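Local atomic coordinates of fimbrial subunit type 1 (Actinomyces oris, PDB entry 3UXF), a protein that forms the shaft of the type 1 fimbriae on the surface of this oral bacterium as their major subunit. Residues Gln188-Pro193 against Tyr430-Lys435; Ser197-Thr202 against Pro403-Gly408; Glu311-Asn316 against Leu350-Lys355. One frame throughout, in Å; residues are numbered along the deposited sequence.

Interaction 1 of 3, residues Gln188-Pro193 against Tyr430-Lys435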
# COMPACT_ATOMS: atom_id res chain seq x y z
N GLN A 188 -4.43 1.93 2.18
CA GLN A 188 -5.17 1.46 3.34
C GLN A 188 -6.62 1.31 2.99
O GLN A 188 -7.13 1.92 2.03
CB GLN A 188 -5.12 2.51 4.44
CG GLN A 188 -3.68 2.78 4.93
CD GLN A 188 -3.59 4.01 5.77
OE1 GLN A 188 -3.42 5.12 5.27
NE2 GLN A 188 -3.74 3.84 7.10
N VAL A 189 -7.31 0.52 3.79
CA VAL A 189 -8.76 0.39 3.63
C VAL A 189 -9.41 0.63 4.98
O VAL A 189 -8.88 0.23 6.02
CB VAL A 189 -9.16 -1.00 3.07
CG1 VAL A 189 -8.74 -2.12 4.02
CG2 VAL A 189 -10.67 -1.09 2.83
N THR A 190 -10.55 1.32 4.97
CA THR A 190 -11.33 1.46 6.18
C THR A 190 -12.65 0.76 5.95
O THR A 190 -13.45 1.23 5.14
CB THR A 190 -11.60 2.95 6.49
OG1 THR A 190 -10.35 3.65 6.61
CG2 THR A 190 -12.37 3.09 7.80
N ASP A 191 -12.84 -0.38 6.60
CA ASP A 191 -14.09 -1.11 6.48
C ASP A 191 -14.66 -1.48 7.82
O ASP A 191 -15.62 -2.22 7.90
CB ASP A 191 -13.89 -2.37 5.62
CG ASP A 191 -12.74 -3.23 6.12
OD1 ASP A 191 -12.42 -3.11 7.30
OD2 ASP A 191 -12.13 -3.98 5.32
N LYS A 192 -14.09 -0.91 8.88
CA LYS A 192 -14.78 -1.01 10.18
C LYS A 192 -16.26 -0.52 10.12
O LYS A 192 -17.13 -1.13 10.74
CB LYS A 192 -13.99 -0.28 11.28
CG LYS A 192 -14.55 -0.51 12.69
CD LYS A 192 -13.72 0.21 13.75
CE LYS A 192 -12.39 -0.44 13.94
NZ LYS A 192 -11.54 0.21 15.02
N PRO A 193 -16.56 0.54 9.36
CA PRO A 193 -17.95 0.96 9.19
C PRO A 193 -18.79 0.07 8.29
O PRO A 193 -19.98 0.38 8.13
CB PRO A 193 -17.83 2.34 8.52
CG PRO A 193 -16.47 2.81 8.89
CD PRO A 193 -15.61 1.56 8.88
N TYR A 430 -10.57 -9.50 11.19
CA TYR A 430 -9.84 -8.91 10.09
C TYR A 430 -10.58 -7.65 9.69
O TYR A 430 -11.69 -7.71 9.17
CB TYR A 430 -9.72 -9.87 8.91
CG TYR A 430 -8.54 -9.60 8.00
CD1 TYR A 430 -7.41 -10.41 8.03
CD2 TYR A 430 -8.55 -8.54 7.11
CE1 TYR A 430 -6.33 -10.17 7.21
CE2 TYR A 430 -7.48 -8.29 6.27
CZ TYR A 430 -6.37 -9.11 6.33
OH TYR A 430 -5.30 -8.87 5.50
N VAL A 431 -9.98 -6.51 9.98
CA VAL A 431 -10.64 -5.24 9.75
C VAL A 431 -9.63 -4.17 9.39
O VAL A 431 -8.48 -4.22 9.81
CB VAL A 431 -11.42 -4.81 11.01
CG1 VAL A 431 -10.47 -4.64 12.18
CG2 VAL A 431 -12.20 -3.53 10.75
N ASN A 432 -10.06 -3.20 8.59
CA ASN A 432 -9.20 -2.11 8.17
C ASN A 432 -7.88 -2.59 7.55
O ASN A 432 -6.86 -1.92 7.67
CB ASN A 432 -8.95 -1.14 9.33
CG ASN A 432 -10.19 -0.34 9.69
OD1 ASN A 432 -11.15 -0.28 8.93
ND2 ASN A 432 -10.16 0.30 10.85
N GLY A 433 -7.92 -3.74 6.89
CA GLY A 433 -6.80 -4.19 6.11
C GLY A 433 -5.78 -4.99 6.87
O GLY A 433 -4.72 -5.29 6.30
N ALA A 434 -6.10 -5.34 8.11
CA ALA A 434 -5.16 -6.14 8.88
C ALA A 434 -5.86 -7.15 9.75
O ALA A 434 -6.95 -6.91 10.25
CB ALA A 434 -4.31 -5.23 9.72
N LYS A 435 -5.21 -8.29 9.95
CA LYS A 435 -5.66 -9.24 10.96
C LYS A 435 -5.62 -8.61 12.33
O LYS A 435 -4.61 -7.96 12.69
CB LYS A 435 -4.69 -10.44 10.93
CG LYS A 435 -5.03 -11.57 11.92
CD LYS A 435 -6.17 -12.45 11.41
CE LYS A 435 -6.57 -13.54 12.42
NZ LYS A 435 -5.60 -14.70 12.43
O HOH W 1 -5.58 -0.70 5.75
O HOH W 2 -10.12 -5.42 6.08
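Thr190 and Asn432 bring their CA atoms within 4.6 Å where the end of strand 185-190 meets the tip of a tight hairpin, a type I' turn from Val431 to Ala434 closed by backbone bonds in both directions between those two residues. Asn432 and Asp191 then clasp each other, each offering a side-chain oxygen to the other's backbone NH. Asn432 N lies 2.7 Å from Asp191 OD1, in a bond that is fairly straight at 163° and on the syn side of the carboxylate, somewhat out of its plane. In return Asp191 N donates to Asn432 OD1 over 2.9 Å, nearly in line with the C=O though bent at the hydrogen. The same oxygen also accepts from Lys192 N at 3.0 Å, this donor tilted well off the carbonyl plane, and two bonds on OD1 fix the rotation of the amide. Asp191 CG sits between its own backbone N and carbonyl carbon (chi1 53°), which swings the carboxylate over to the hairpin. Its other oxygen, OD2, accepts from water 2, which in turn takes the Gly433 N-H. Water 1 makes a second bridge, accepting from Val189 N and donating to Asn432 O.

Apolar contacts flank this polar core. Val189 CG1 presses on Gly433, 3.4 Å from its N; with no side chain in between, the methyl closes directly on the backbone. Val431 CG2 lies against Lys192 CB at 3.7 Å. Tyr430, at the base of the hairpin, makes a cation-pi contact with Lys352. Here a two-residue type I' beta hairpin from the prealbumin-like part of the pilin docks on the end of edge strand 185-190 and the residues just after it.

Interaction 2 of 3, residues Ser197-Thr202 against Pro403-Gly408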
# COMPACT_ATOMS: atom_id res chain seq x y z
N SER A 197 -22.16 -6.58 4.22
CA SER A 197 -21.73 -6.42 2.84
C SER A 197 -22.63 -5.43 2.13
O SER A 197 -23.84 -5.37 2.35
CB SER A 197 -21.71 -7.76 2.09
OG SER A 197 -23.00 -8.38 2.10
N GLY A 198 -21.99 -4.68 1.24
CA GLY A 198 -22.70 -3.69 0.47
C GLY A 198 -22.62 -2.29 1.03
O GLY A 198 -23.01 -1.32 0.37
N ARG A 199 -22.16 -2.15 2.27
CA ARG A 199 -21.95 -0.83 2.84
C ARG A 199 -20.65 -0.22 2.28
O ARG A 199 -19.74 -0.92 1.83
CB ARG A 199 -21.83 -0.94 4.37
CG ARG A 199 -23.03 -1.66 5.03
CD ARG A 199 -24.35 -1.04 4.63
NE ARG A 199 -24.61 0.17 5.43
CZ ARG A 199 -25.71 0.91 5.34
NH1 ARG A 199 -26.67 0.58 4.49
NH2 ARG A 199 -25.85 1.99 6.10
N ASP A 200 -20.59 1.11 2.34
CA ASP A 200 -19.48 1.86 1.77
C ASP A 200 -18.14 1.45 2.38
O ASP A 200 -18.04 1.29 3.60
CB ASP A 200 -19.69 3.34 2.07
CG ASP A 200 -20.92 3.93 1.37
OD1 ASP A 200 -21.50 3.27 0.47
OD2 ASP A 200 -21.32 5.05 1.76
N ILE A 201 -17.11 1.37 1.54
CA ILE A 201 -15.75 1.11 2.04
C ILE A 201 -14.87 2.26 1.57
O ILE A 201 -15.04 2.74 0.46
CB ILE A 201 -15.26 -0.27 1.51
CG1 ILE A 201 -15.99 -1.40 2.27
CG2 ILE A 201 -13.71 -0.40 1.63
CD1 ILE A 201 -15.70 -2.81 1.75
N THR A 202 -13.92 2.71 2.38
CA THR A 202 -13.08 3.83 1.98
C THR A 202 -11.65 3.36 1.74
O THR A 202 -11.09 2.65 2.58
CB THR A 202 -13.00 4.90 3.07
OG1 THR A 202 -14.33 5.31 3.48
CG2 THR A 202 -12.25 6.12 2.57
N PRO A 403 -30.38 -2.53 14.14
CA PRO A 403 -29.61 -3.69 13.67
C PRO A 403 -28.82 -3.33 12.43
O PRO A 403 -28.97 -2.25 11.81
CB PRO A 403 -30.71 -4.70 13.31
CG PRO A 403 -31.85 -3.85 12.84
CD PRO A 403 -31.81 -2.66 13.81
N LEU A 404 -27.93 -4.24 12.05
CA LEU A 404 -27.13 -4.07 10.85
C LEU A 404 -27.91 -4.28 9.57
O LEU A 404 -28.80 -5.16 9.48
CB LEU A 404 -25.97 -5.07 10.86
CG LEU A 404 -24.97 -4.95 11.99
CD1 LEU A 404 -24.03 -6.13 11.85
CD2 LEU A 404 -24.20 -3.62 11.91
N THR A 405 -27.54 -3.52 8.54
CA THR A 405 -28.03 -3.79 7.21
C THR A 405 -26.95 -4.60 6.51
O THR A 405 -25.79 -4.16 6.42
CB THR A 405 -28.25 -2.46 6.43
OG1 THR A 405 -29.29 -1.71 7.08
CG2 THR A 405 -28.64 -2.72 4.97
N ILE A 406 -27.31 -5.80 6.08
CA ILE A 406 -26.36 -6.78 5.53
C ILE A 406 -26.93 -7.16 4.17
O ILE A 406 -28.02 -7.72 4.06
CB ILE A 406 -26.35 -8.02 6.44
CG1 ILE A 406 -25.94 -7.64 7.86
CG2 ILE A 406 -25.43 -9.06 5.84
CD1 ILE A 406 -26.24 -8.76 8.91
N GLY A 407 -26.19 -6.85 3.12
CA GLY A 407 -26.66 -7.13 1.77
C GLY A 407 -27.98 -6.41 1.48
O GLY A 407 -28.81 -6.93 0.73
N GLY A 408 -28.16 -5.24 2.08
CA GLY A 408 -29.40 -4.48 1.94
C GLY A 408 -30.59 -4.98 2.74
O GLY A 408 -31.68 -4.46 2.58
O HOH W 3 -25.90 -3.64 2.95
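Ser197 O is gripped by two donors: Gly407 N at 2.9 Å, bent to 144° at the hydrogen, and water 3 at 2.8 Å. Gly407 N stands a little off the carbonyl plane. The water also accepts from Gly408 N at 2.9 Å, and thereby ties two successive amides of the 403-408 loop, one directly and one through solvent, to a single carbonyl. Gly407 and Gly408 both have positive phi, and the chain turns there with Gly407 N facing Ser197 O and Gly408 N facing the water. Ser197 OG lies near the Gly407 backbone, but its hydrogen bond is with Tyr424 N, in strand 419-426.

Arg199 supplies the other half of the contact. Its chain folds at chi2 and chi3 (-53° and -81°), turning the guanidinium back over Thr405, which it crosses at about a right angle. Thr405 CB lies over one face of the guanidinium, and both CB and CG2 approach Arg199 NH1 at 3.9 Å, while Arg199 CD lies 3.9 Å from Thr405 O. This is van der Waals packing of a flat cation on a threonine. Ile406 points away from segment 197-202 and packs on Val379 of strand 376-385 and on Ile422 and Leu425 of strand 419-426, residues of two different sheets. The turn before strand 201-208 thus touches the calcium-binding loop of the prealbumin-like domain, just past the metal ligand Asp402.

Interaction 3 of 3, residues Glu311-Asn316 against Leu350-Lys355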
# COMPACT_ATOMS: atom_id res chain seq x y z
N GLU A 311 -18.52 -12.37 -0.85
CA GLU A 311 -17.96 -13.51 -0.13
C GLU A 311 -16.48 -13.70 -0.45
O GLU A 311 -16.09 -13.73 -1.61
CB GLU A 311 -18.74 -14.80 -0.45
CG GLU A 311 -18.45 -15.90 0.57
CD GLU A 311 -19.25 -17.19 0.34
OE1 GLU A 311 -19.95 -17.32 -0.69
OE2 GLU A 311 -19.12 -18.09 1.19
N GLY A 312 -15.66 -13.86 0.58
CA GLY A 312 -14.23 -14.04 0.36
C GLY A 312 -13.44 -12.75 0.45
O GLY A 312 -13.77 -11.89 1.25
N ASP A 313 -12.38 -12.63 -0.37
CA ASP A 313 -11.47 -11.48 -0.32
C ASP A 313 -11.89 -10.43 -1.32
O ASP A 313 -12.24 -10.75 -2.47
CB ASP A 313 -10.07 -11.89 -0.74
CG ASP A 313 -9.34 -12.69 0.31
OD1 ASP A 313 -9.69 -12.60 1.48
OD2 ASP A 313 -8.37 -13.43 -0.06
N LEU A 314 -11.83 -9.17 -0.92
CA LEU A 314 -11.97 -8.03 -1.84
C LEU A 314 -10.63 -7.34 -1.75
O LEU A 314 -10.23 -6.90 -0.66
CB LEU A 314 -13.09 -7.09 -1.37
CG LEU A 314 -13.14 -5.71 -2.07
CD1 LEU A 314 -13.52 -5.90 -3.57
CD2 LEU A 314 -14.04 -4.71 -1.36
N SER A 315 -9.90 -7.35 -2.85
CA SER A 315 -8.54 -6.85 -2.86
C SER A 315 -8.44 -5.54 -3.61
O SER A 315 -9.15 -5.34 -4.62
CB SER A 315 -7.63 -7.89 -3.52
OG SER A 315 -6.29 -7.45 -3.60
N ASN A 316 -7.59 -4.65 -3.12
CA ASN A 316 -7.36 -3.41 -3.82
C ASN A 316 -5.88 -3.10 -3.82
O ASN A 316 -5.21 -3.27 -2.80
CB ASN A 316 -8.10 -2.25 -3.15
CG ASN A 316 -7.98 -1.00 -3.97
OD1 ASN A 316 -8.47 -0.99 -5.12
N LEU A 350 -6.82 -6.06 1.81
CA LEU A 350 -7.96 -6.96 1.72
C LEU A 350 -9.05 -6.60 2.71
O LEU A 350 -8.77 -6.11 3.82
CB LEU A 350 -7.55 -8.39 2.06
CG LEU A 350 -6.40 -8.95 1.23
CD1 LEU A 350 -6.11 -10.38 1.68
CD2 LEU A 350 -6.71 -8.91 -0.24
N SER A 351 -10.29 -6.83 2.27
CA SER A 351 -11.48 -6.92 3.14
C SER A 351 -12.02 -8.35 2.99
O SER A 351 -12.02 -8.91 1.88
CB SER A 351 -12.56 -5.93 2.70
OG SER A 351 -12.09 -4.59 2.73
N LYS A 352 -12.44 -8.95 4.10
CA LYS A 352 -12.85 -10.37 4.09
C LYS A 352 -14.27 -10.51 4.64
O LYS A 352 -14.53 -10.17 5.79
CB LYS A 352 -11.86 -11.22 4.89
CG LYS A 352 -10.45 -11.15 4.34
CD LYS A 352 -9.51 -11.95 5.26
CE LYS A 352 -8.08 -11.87 4.74
NZ LYS A 352 -7.83 -12.88 3.65
N TYR A 353 -15.18 -11.01 3.81
CA TYR A 353 -16.60 -11.15 4.15
C TYR A 353 -16.99 -12.61 4.09
O TYR A 353 -16.62 -13.33 3.15
CB TYR A 353 -17.48 -10.34 3.16
CG TYR A 353 -17.48 -8.85 3.39
CD1 TYR A 353 -16.52 -8.03 2.81
CD2 TYR A 353 -18.42 -8.27 4.24
CE1 TYR A 353 -16.50 -6.65 3.05
CE2 TYR A 353 -18.42 -6.91 4.48
CZ TYR A 353 -17.46 -6.10 3.89
OH TYR A 353 -17.45 -4.75 4.10
N GLY A 354 -17.74 -13.06 5.09
CA GLY A 354 -18.15 -14.45 5.15
C GLY A 354 -19.65 -14.67 5.13
O GLY A 354 -20.45 -13.83 5.54
N LYS A 355 -20.05 -15.83 4.62
CA LYS A 355 -21.44 -16.29 4.69
C LYS A 355 -21.71 -16.90 6.04
O LYS A 355 -20.85 -17.59 6.56
CB LYS A 355 -21.62 -17.36 3.61
CG LYS A 355 -22.97 -18.08 3.70
CD LYS A 355 -23.16 -19.18 2.60
CE LYS A 355 -22.79 -18.67 1.21
NZ LYS A 355 -23.87 -17.83 0.64
O HOH W 4 -17.90 -17.47 3.54
O HOH W 5 -10.54 -4.11 0.34
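Strands 312-316 and 350-355 run antiparallel, their directions 160° apart, as neighbours in a beta sheet of this beta-sandwich pilin. The Gly312-Tyr353 and Leu314-Ser351 pairs each exchange two backbone bonds: Tyr353 O accepts from Gly312 N and Ser351 O from Leu314 N, both at 2.8 Å. The return bonds run from Tyr353 N to Gly312 O and from Ser351 N to Leu314 O. Leu314 O has a second donor in water 5, which also donates to Ser351 OG; that hydroxyl is hydrogen-bonded to Asp191 OD2 as well. Asp313 O, for its part, accepts from Arg232 NH2.

On the sheet face carrying Asp313 and Lys352, the two side chains lie side by side in a salt bridge. Lys352 runs straight to CE and then bends at chi4 (-83°), which delivers NZ to Asp313 OD1 at 2.9 Å, on the syn side of the carboxylate. Glu473 makes a second salt bridge to this ammonium and would probably steady its charge. Farther along this face Leu350 CD2 packs against Ser315 CB at 3.6 Å. On the face carrying Leu314 and Tyr353, the tyrosine hydroxyl is hydrogen-bonded to Ala194 O.

The Glu311 carboxylate lies against Lys355 CB and CE, with OE1 4.2 Å from NZ, beyond a salt bridge; NZ is held by Glu421 and Asn423. Asn316, beyond the last pair, is covalently linked through CG to Lys187 NZ, an isopeptide bond. At the opposite end, water 4 lies 2.7 Å from Glu311 OE2 and accepts from Lys355 N at 2.9 Å.

Overall arrangement
The three contacts crowd round one junction, with centres 11 to 14 Å apart. Along the chain they nest: interaction 3 lies within the loop closed by interaction 2, which lies within that closed by interaction 1. Interactions 1 and 2 use neighbouring strands of one sheet, 185-190 and 201-208, against two different parts of the prealbumin-like region. Interactions 1 and 3 meet at Asp191 and Ser351, and Tyr353 of interaction 3 packs on Ser197 and Ile201 of interaction 2. Strand 344-362, which pairs with strand 312-321 on the one hand and with strands 419-426 and 478-484 on the other, together with the two other contacts, joins consecutive beta domains of the pilin, consistent with a firm rod-like subunit.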